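Local structure of SusD superfamily protein (Bacteroides fragilis NCTC 9343, 3NQP) at residues Q451-L456 and P467-K472; N185-Y190 and S199-E204. The protein probably binds glycans at the outer membrane, as other members of the SusD family of sugar-binding proteins do. One frame throughout, in Å; residues are numbered along the deposited sequence.

Following the chain from the N terminus, contact 2 comes first: helix 163-181 ends, residues 185-190 follow in a loop, and the chain returns so that they meet the start of helix 200-216, closing a loop between two helices. Contact 1 forms much later, where the chain leaves helix 452-458 and residues 467-472 fold back against it. The two loops follow one another in series; neither nests inside nor crosses the other. The centres of contact 1 and contact 2 are about 31 Å apart, on opposite sides of the chain's centre. Contact 2 ties the loop after helix 163-181 to the start of helix 200-216; contact 1 joins helix 452-458 to the loop that follows it.

Contact 1: residues Q451-L456 and P467-K472; sequences QRWWDL and PLVFCK
The short helix 452-458 is met by a 3-10 turn, residues 468-470, and L456 lies nearest V469 where the two come together, CB against CB. V469 N donates to L456 O at 2.9 Å, the one hydrogen bond between the segments, with an N-H...O angle of 139°. The amide stands at the start of the 3-10 turn, where no bond within the turn uses it, and the carbonyl lies in the last turn of helix 452-458. The 3-10 turn is held within itself by F470 N, which donates to P467 O at 3.0 Å.

Apolar contacts frame this bond. L456 CB and V469 CB lie 3.9 Å apart, and V469 CB also lies 3.4 Å from L456 O, in ordinary packing beside the carbonyl that accepts from V469 N. The two methyls of V469 then part company: CG2 reaches the far end of the W453 indole, 3.7 Å from CZ3, meeting it obliquely, while CG1 sits over the centre of the F470 ring. W453 points away at its root, but with CG anti to the backbone N (chi1 173°) its six-membered ring swings round to the valine. L468 adds a looser touch, its CB 4.4 Å from L456 CD2.

Beyond the two segments, L468 packs on L436 and L439 of helix 431-445. The same helix receives charged side chains of 452-458: R452 forms a salt bridge to D443 and D455 to K442. R452 also bonds to the carbonyl of G474, so the helix holds the returning chain at a second point, and through L468 the turn packs on helix 431-445.

Contact 2: residues N185-Y190 and S199-E204; sequences NDFDPY and SKAATE
K200 reaches over to N185 with a fully extended side chain. CB sets off toward the loop, and with CG anti to the backbone N (chi1 -173°) the chain runs on to N185 OD1, touching M178 and F181 of helix 163-181 and Y243 as well. CD passes 3.3 Å from N185 OD1 and CE 3.4 Å from the same oxygen. At the tip, NZ donates to N185 OD1 at 2.9 Å, with a C=O...N angle of 151° and only 16° out of the carbonyl plane; it also bonds to the carbonyl of G182, so two oxygens fix the ammonium group.

Beside it, the F187 ring lies obliquely against the helix start, CD1 3.6 Å from S199 OG and CE1 3.7 Å from A201 CB. Two waters bridge the backbones, each donating to a loop carbonyl and accepting from a helix amide: one joins N185 O to A201 N, the other D186 O to K200 N. S199 OG accepts from A202 N at 3.3 Å; with the two waters, this gives K200 N, A201 N and A202 N a partner each.

This N-capped start, S199 being the N-cap, opens helix 200-216 in the helical, probably TPR-related part of the SusD fold.

Contact 1: residues Q451-L456 and P467-K472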
ATOM      1  N   GLN A 451      -3.499   0.429  -1.222  1.00 10.13           N
ATOM      2  CA  GLN A 451      -4.353   1.420  -0.600  1.00 10.69           C
ATOM      3  C   GLN A 451      -5.840   1.050  -0.366  1.00 12.54           C
ATOM      4  O   GLN A 451      -6.468   1.535   0.614  1.00  9.54           O
ATOM      5  CB  GLN A 451      -4.316   2.696  -1.418  1.00 10.72           C
ATOM      6  CG  GLN A 451      -2.919   3.313  -1.593  1.00 11.68           C
ATOM      7  CD  GLN A 451      -2.310   3.741  -0.299  1.00  9.97           C
ATOM      8  OE1 GLN A 451      -2.849   4.589   0.424  1.00 12.03           O
ATOM      9  NE2 GLN A 451      -1.175   3.121   0.042  1.00 15.33           N
ATOM     10  N   ARG A 452      -6.417   0.267  -1.270  1.00 10.29           N
ATOM     11  CA  ARG A 452      -7.868   0.197  -1.303  1.00 13.09           C
ATOM     12  C   ARG A 452      -8.518  -0.331  -0.019  1.00 10.53           C
ATOM     13  O   ARG A 452      -9.556   0.202   0.427  1.00  9.89           O
ATOM     14  CB  ARG A 452      -8.412  -0.582  -2.499  1.00  8.42           C
ATOM     15  CG  ARG A 452      -9.934  -0.352  -2.628  1.00 10.39           C
ATOM     16  CD  ARG A 452     -10.502  -0.821  -3.977  1.00 12.15           C
ATOM     17  NE  ARG A 452     -11.523   0.107  -4.420  1.00 10.99           N
ATOM     18  CZ  ARG A 452     -12.832  -0.018  -4.274  1.00 13.05           C
ATOM     19  NH1 ARG A 452     -13.389  -1.126  -3.792  1.00 14.64           N
ATOM     20  NH2 ARG A 452     -13.602   0.963  -4.711  1.00 13.06           N
ATOM     21  N   TRP A 453      -7.930  -1.335   0.597  1.00 11.03           N
ATOM     22  CA  TRP A 453      -8.540  -1.857   1.845  1.00  9.16           C
ATOM     23  C   TRP A 453      -8.552  -0.736   2.862  1.00 12.24           C
ATOM     24  O   TRP A 453      -9.545  -0.527   3.560  1.00 11.43           O
ATOM     25  CB  TRP A 453      -7.788  -3.084   2.405  1.00 10.91           C
ATOM     26  CG  TRP A 453      -8.320  -3.539   3.798  1.00  8.93           C
ATOM     27  CD1 TRP A 453      -7.616  -3.621   4.921  1.00 11.75           C
ATOM     28  CD2 TRP A 453      -9.669  -3.906   4.127  1.00  9.37           C
ATOM     29  NE1 TRP A 453      -8.424  -4.011   5.978  1.00 12.27           N
ATOM     30  CE2 TRP A 453      -9.689  -4.216   5.501  1.00 11.52           C
ATOM     31  CE3 TRP A 453     -10.848  -4.031   3.389  1.00 11.46           C
ATOM     32  CZ2 TRP A 453     -10.830  -4.613   6.145  1.00 11.16           C
ATOM     33  CZ3 TRP A 453     -11.987  -4.425   4.039  1.00 12.95           C
ATOM     34  CH2 TRP A 453     -11.963  -4.726   5.401  1.00  9.17           C
ATOM     35  N   TRP A 454      -7.430  -0.006   2.950  1.00 13.01           N
ATOM     36  CA  TRP A 454      -7.343   1.094   3.927  1.00 12.04           C
ATOM     37  C   TRP A 454      -8.363   2.213   3.605  1.00 12.15           C
ATOM     38  O   TRP A 454      -9.078   2.715   4.494  1.00  9.17           O
ATOM     39  CB  TRP A 454      -5.911   1.614   4.039  1.00 11.02           C
ATOM     40  CG  TRP A 454      -4.884   0.546   4.398  1.00 10.69           C
ATOM     41  CD1 TRP A 454      -3.641   0.396   3.869  1.00 16.60           C
ATOM     42  CD2 TRP A 454      -5.001  -0.439   5.428  1.00 16.56           C
ATOM     43  NE1 TRP A 454      -2.987  -0.656   4.492  1.00 19.73           N
ATOM     44  CE2 TRP A 454      -3.812  -1.174   5.448  1.00 18.78           C
ATOM     45  CE3 TRP A 454      -6.003  -0.768   6.337  1.00 25.83           C
ATOM     46  CZ2 TRP A 454      -3.603  -2.223   6.328  1.00 24.36           C
ATOM     47  CZ3 TRP A 454      -5.789  -1.834   7.209  1.00 27.91           C
ATOM     48  CH2 TRP A 454      -4.607  -2.534   7.186  1.00 18.25           C
ATOM     49  N   ASP A 455      -8.449   2.564   2.334  1.00 10.39           N
ATOM     50  CA  ASP A 455      -9.420   3.568   1.861  1.00 11.12           C
ATOM     51  C   ASP A 455     -10.870   3.203   2.225  1.00 11.94           C
ATOM     52  O   ASP A 455     -11.624   4.090   2.633  1.00  9.45           O
ATOM     53  CB  ASP A 455      -9.281   3.764   0.349  1.00  7.48           C
ATOM     54  CG  ASP A 455      -7.929   4.353  -0.050  1.00 10.28           C
ATOM     55  OD1 ASP A 455      -7.222   4.935   0.793  1.00 13.34           O
ATOM     56  OD2 ASP A 455      -7.543   4.214  -1.236  1.00 11.61           O
ATOM     57  N   LEU A 456     -11.224   1.904   2.098  1.00 10.77           N
ATOM     58  CA  LEU A 456     -12.555   1.416   2.442  1.00 10.09           C
ATOM     59  C   LEU A 456     -12.829   1.458   3.927  1.00 11.93           C
ATOM     60  O   LEU A 456     -13.970   1.731   4.341  1.00 12.12           O
ATOM     61  CB  LEU A 456     -12.786  -0.006   1.940  1.00  8.55           C
ATOM     62  CG  LEU A 456     -12.817  -0.140   0.407  1.00  9.68           C
ATOM     63  CD1 LEU A 456     -12.687  -1.665   0.064  1.00 12.60           C
ATOM     64  CD2 LEU A 456     -14.117   0.458  -0.199  1.00  9.21           C
ATOM     65  N   PRO A 467     -18.387   4.103   7.286  1.00 12.10           N
ATOM     66  CA  PRO A 467     -17.242   3.674   6.478  1.00  9.42           C
ATOM     67  C   PRO A 467     -17.662   3.103   5.131  1.00 11.03           C
ATOM     68  O   PRO A 467     -18.693   2.360   5.017  1.00  8.67           O
ATOM     69  CB  PRO A 467     -16.592   2.599   7.331  1.00 14.40           C
ATOM     70  CG  PRO A 467     -16.880   3.031   8.737  1.00 12.32           C
ATOM     71  CD  PRO A 467     -18.261   3.679   8.703  1.00 15.26           C
ATOM     72  N   LEU A 468     -16.892   3.428   4.105  1.00  9.57           N
ATOM     73  CA  LEU A 468     -17.287   2.999   2.759  1.00 10.51           C
ATOM     74  C   LEU A 468     -17.256   1.468   2.564  1.00 13.62           C
ATOM     75  O   LEU A 468     -17.905   0.983   1.665  1.00 11.18           O
ATOM     76  CB  LEU A 468     -16.454   3.682   1.685  1.00  9.38           C
ATOM     77  CG  LEU A 468     -16.758   5.146   1.393  1.00 13.67           C
ATOM     78  CD1 LEU A 468     -15.882   5.617   0.202  1.00  8.27           C
ATOM     79  CD2 LEU A 468     -18.292   5.459   1.195  1.00  7.62           C
ATOM     80  N   VAL A 469     -16.504   0.731   3.393  1.00 11.15           N
ATOM     81  CA  VAL A 469     -16.494  -0.736   3.341  1.00 10.56           C
ATOM     82  C   VAL A 469     -17.931  -1.291   3.570  1.00 11.81           C
ATOM     83  O   VAL A 469     -18.283  -2.359   3.043  1.00 15.54           O
ATOM     84  CB  VAL A 469     -15.522  -1.336   4.376  1.00 11.92           C
ATOM     85  CG1 VAL A 469     -16.013  -0.995   5.793  1.00  8.73           C
ATOM     86  CG2 VAL A 469     -15.372  -2.841   4.200  1.00 12.07           C
ATOM     87  N   PHE A 470     -18.769  -0.555   4.303  1.00 13.57           N
ATOM     88  CA  PHE A 470     -20.175  -0.952   4.544  1.00 11.25           C
ATOM     89  C   PHE A 470     -21.234  -0.414   3.565  1.00 14.35           C
ATOM     90  O   PHE A 470     -22.446  -0.711   3.717  1.00 10.79           O
ATOM     91  CB  PHE A 470     -20.606  -0.510   5.953  1.00 13.55           C
ATOM     92  CG  PHE A 470     -19.813  -1.133   7.095  1.00 15.51           C
ATOM     93  CD1 PHE A 470     -19.662  -2.513   7.209  1.00 15.49           C
ATOM     94  CD2 PHE A 470     -19.299  -0.327   8.114  1.00 14.81           C
ATOM     95  CE1 PHE A 470     -18.972  -3.079   8.308  1.00 11.75           C
ATOM     96  CE2 PHE A 470     -18.622  -0.888   9.220  1.00 17.59           C
ATOM     97  CZ  PHE A 470     -18.432  -2.281   9.288  1.00 15.54           C
ATOM     98  N   CYS A 471     -20.799   0.318   2.532  1.00 12.60           N
ATOM     99  CA  CYS A 471     -21.717   0.959   1.591  1.00 12.22           C
ATOM    100  C   CYS A 471     -21.548   0.362   0.206  1.00 11.80           C
ATOM    101  O   CYS A 471     -20.425   0.069  -0.240  1.00 11.15           O
ATOM    102  CB  CYS A 471     -21.450   2.472   1.521  1.00 10.45           C
ATOM    103  SG  CYS A 471     -21.500   3.314   3.134  1.00 13.91           S
ATOM    104  N   LYS A 472     -22.660   0.219  -0.511  1.00 12.05           N
ATOM    105  CA  LYS A 472     -22.607  -0.276  -1.883  1.00 14.61           C
ATOM    106  C   LYS A 472     -21.741   0.643  -2.766  1.00 13.28           C
ATOM    107  O   LYS A 472     -21.111   0.181  -3.726  1.00 12.62           O
ATOM    108  CB  LYS A 472     -24.020  -0.451  -2.483  1.00 17.68           C
ATOM    109  CG  LYS A 472     -24.858   0.824  -2.614  1.00 21.21           C
ATOM    110  CD  LYS A 472     -26.269   0.498  -3.277  1.00 25.97           C
ATOM    111  CE  LYS A 472     -27.069   1.767  -3.577  1.00 32.66           C
ATOM    112  NZ  LYS A 472     -27.179   2.704  -2.389  1.00 38.20           N
TER

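Contact 2: residues N185-Y190 and S199-E204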
ATOM      1  N   ASN A 185      16.785  16.895   6.315  1.00 23.69           N
ATOM      2  CA  ASN A 185      15.806  16.552   5.247  1.00 23.57           C
ATOM      3  C   ASN A 185      16.402  15.672   4.131  1.00 23.83           C
ATOM      4  O   ASN A 185      15.688  15.256   3.218  1.00 19.73           O
ATOM      5  CB  ASN A 185      15.267  17.840   4.609  1.00 21.49           C
ATOM      6  CG  ASN A 185      14.246  18.573   5.479  1.00 22.78           C
ATOM      7  OD1 ASN A 185      14.223  18.486   6.718  1.00 19.02           O
ATOM      8  ND2 ASN A 185      13.387  19.322   4.812  1.00 26.37           N
ATOM      9  N   ASP A 186      17.707  15.404   4.194  1.00 25.08           N
ATOM     10  CA  ASP A 186      18.423  14.712   3.110  1.00 26.54           C
ATOM     11  C   ASP A 186      17.886  13.291   3.039  1.00 23.05           C
ATOM     12  O   ASP A 186      17.677  12.625   4.039  1.00 20.62           O
ATOM     13  CB  ASP A 186      19.945  14.747   3.368  1.00 29.10           C
ATOM     14  CG  ASP A 186      20.830  14.251   2.167  1.00 38.84           C
ATOM     15  OD1 ASP A 186      20.405  13.489   1.252  1.00 38.52           O
ATOM     16  OD2 ASP A 186      22.041  14.604   2.190  1.00 38.30           O
ATOM     17  N   PHE A 187      17.624  12.850   1.828  1.00 18.13           N
ATOM     18  CA  PHE A 187      17.213  11.488   1.617  1.00 20.48           C
ATOM     19  C   PHE A 187      18.336  10.444   1.672  1.00 25.32           C
ATOM     20  O   PHE A 187      18.032   9.258   1.807  1.00 27.09           O
ATOM     21  CB  PHE A 187      16.494  11.373   0.281  1.00 19.72           C
ATOM     22  CG  PHE A 187      15.102  11.945   0.279  1.00 11.81           C
ATOM     23  CD1 PHE A 187      14.021  11.200   0.773  1.00 20.45           C
ATOM     24  CD2 PHE A 187      14.855  13.177  -0.298  1.00 18.96           C
ATOM     25  CE1 PHE A 187      12.697  11.711   0.694  1.00 14.64           C
ATOM     26  CE2 PHE A 187      13.565  13.703  -0.341  1.00 19.08           C
ATOM     27  CZ  PHE A 187      12.497  12.983   0.141  1.00 14.69           C
ATOM     28  N   ASP A 188      19.602  10.857   1.565  1.00 24.40           N
ATOM     29  CA  ASP A 188      20.700   9.895   1.267  1.00 26.45           C
ATOM     30  C   ASP A 188      22.010  10.391   1.865  1.00 26.24           C
ATOM     31  O   ASP A 188      22.997  10.504   1.160  1.00 27.72           O
ATOM     32  CB  ASP A 188      20.889   9.729  -0.255  1.00 26.66           C
ATOM     33  CG  ASP A 188      21.716   8.481  -0.637  1.00 33.13           C
ATOM     34  OD1 ASP A 188      21.810   7.508   0.173  1.00 25.46           O
ATOM     35  OD2 ASP A 188      22.257   8.488  -1.777  1.00 38.59           O
ATOM     36  N   PRO A 189      22.023  10.672   3.170  1.00 25.14           N
ATOM     37  CA  PRO A 189      23.125  11.411   3.748  1.00 25.05           C
ATOM     38  C   PRO A 189      24.470  10.676   3.773  1.00 24.74           C
ATOM     39  O   PRO A 189      25.486  11.339   3.854  1.00 24.35           O
ATOM     40  CB  PRO A 189      22.641  11.706   5.183  1.00 26.14           C
ATOM     41  CG  PRO A 189      21.674  10.626   5.495  1.00 24.81           C
ATOM     42  CD  PRO A 189      21.006  10.307   4.181  1.00 28.82           C
ATOM     43  N   TYR A 190      24.447   9.346   3.726  1.00 25.80           N
ATOM     44  CA  TYR A 190      25.641   8.482   3.690  1.00 27.89           C
ATOM     45  C   TYR A 190      25.800   7.778   2.346  1.00 29.26           C
ATOM     46  O   TYR A 190      26.587   6.846   2.215  1.00 26.86           O
ATOM     47  CB  TYR A 190      25.573   7.474   4.868  1.00 29.99           C
ATOM     48  CG  TYR A 190      25.449   8.262   6.140  1.00 26.15           C
ATOM     49  CD1 TYR A 190      26.500   9.047   6.576  1.00 29.29           C
ATOM     50  CD2 TYR A 190      24.254   8.331   6.834  1.00 35.11           C
ATOM     51  CE1 TYR A 190      26.395   9.841   7.686  1.00 34.18           C
ATOM     52  CE2 TYR A 190      24.126   9.145   7.959  1.00 28.66           C
ATOM     53  CZ  TYR A 190      25.197   9.883   8.377  1.00 34.81           C
ATOM     54  OH  TYR A 190      25.101  10.670   9.491  1.00 37.66           O
ATOM     55  N   SER A 199      13.452   7.965   5.939  1.00 13.38           N
ATOM     56  CA  SER A 199      13.901   9.359   5.944  1.00 12.31           C
ATOM     57  C   SER A 199      12.904  10.186   6.723  1.00 15.82           C
ATOM     58  O   SER A 199      11.818   9.706   7.053  1.00 15.36           O
ATOM     59  CB  SER A 199      13.973   9.898   4.507  1.00 13.37           C
ATOM     60  OG  SER A 199      12.650   9.896   3.891  1.00 16.50           O
ATOM     61  N   LYS A 200      13.251  11.444   6.954  1.00 15.63           N
ATOM     62  CA  LYS A 200      12.345  12.410   7.599  1.00 13.97           C
ATOM     63  C   LYS A 200      11.045  12.592   6.817  1.00 13.61           C
ATOM     64  O   LYS A 200       9.931  12.579   7.382  1.00 10.57           O
ATOM     65  CB  LYS A 200      13.060  13.730   7.812  1.00 14.12           C
ATOM     66  CG  LYS A 200      12.283  14.755   8.626  1.00 12.87           C
ATOM     67  CD  LYS A 200      12.989  16.075   8.569  1.00 10.21           C
ATOM     68  CE  LYS A 200      12.106  17.159   9.024  1.00 15.10           C
ATOM     69  NZ  LYS A 200      12.790  18.412   9.188  1.00 12.27           N
ATOM     70  N   ALA A 201      11.156  12.740   5.512  1.00 12.05           N
ATOM     71  CA  ALA A 201       9.964  12.804   4.678  1.00 12.07           C
ATOM     72  C   ALA A 201       9.040  11.595   4.869  1.00 12.62           C
ATOM     73  O   ALA A 201       7.843  11.708   4.865  1.00 14.21           O
ATOM     74  CB  ALA A 201      10.356  12.930   3.254  1.00 10.45           C
ATOM     75  N   ALA A 202       9.621  10.421   4.970  1.00 11.55           N
ATOM     76  CA  ALA A 202       8.862   9.211   5.123  1.00 10.54           C
ATOM     77  C   ALA A 202       8.101   9.225   6.439  1.00 10.69           C
ATOM     78  O   ALA A 202       6.908   8.823   6.482  1.00 10.93           O
ATOM     79  CB  ALA A 202       9.789   7.978   5.027  1.00  9.41           C
ATOM     80  N   THR A 203       8.768   9.683   7.507  1.00  9.55           N
ATOM     81  CA  THR A 203       8.096   9.852   8.788  1.00  9.27           C
ATOM     82  C   THR A 203       6.943  10.861   8.685  1.00 11.42           C
ATOM     83  O   THR A 203       5.844  10.649   9.262  1.00 11.15           O
ATOM     84  CB  THR A 203       9.052  10.242   9.914  1.00  9.76           C
ATOM     85  OG1 THR A 203       9.871   9.114  10.228  1.00 14.69           O
ATOM     86  CG2 THR A 203       8.255  10.684  11.221  1.00  8.83           C
ATOM     87  N   GLU A 204       7.161  11.946   7.961  1.00 11.63           N
ATOM     88  CA  GLU A 204       6.091  12.941   7.775  1.00 11.39           C
ATOM     89  C   GLU A 204       4.894  12.345   6.980  1.00 10.33           C
ATOM     90  O   GLU A 204       3.750  12.634   7.298  1.00 11.29           O
ATOM     91  CB  GLU A 204       6.609  14.205   7.109  1.00 12.57           C
ATOM     92  CG  GLU A 204       7.527  15.011   8.002  1.00 13.28           C
ATOM     93  CD  GLU A 204       7.431  16.486   7.779  1.00 14.85           C
ATOM     94  OE1 GLU A 204       6.586  17.108   8.452  1.00 14.66           O
ATOM     95  OE2 GLU A 204       8.155  17.003   6.917  1.00 18.53           O
TER
HETATM   96  O   HOH W   1      13.702  13.187   4.077  1.00 13.53           O
HETATM   97  O   HOH W   2      15.880  12.582   6.230  1.00 18.12           O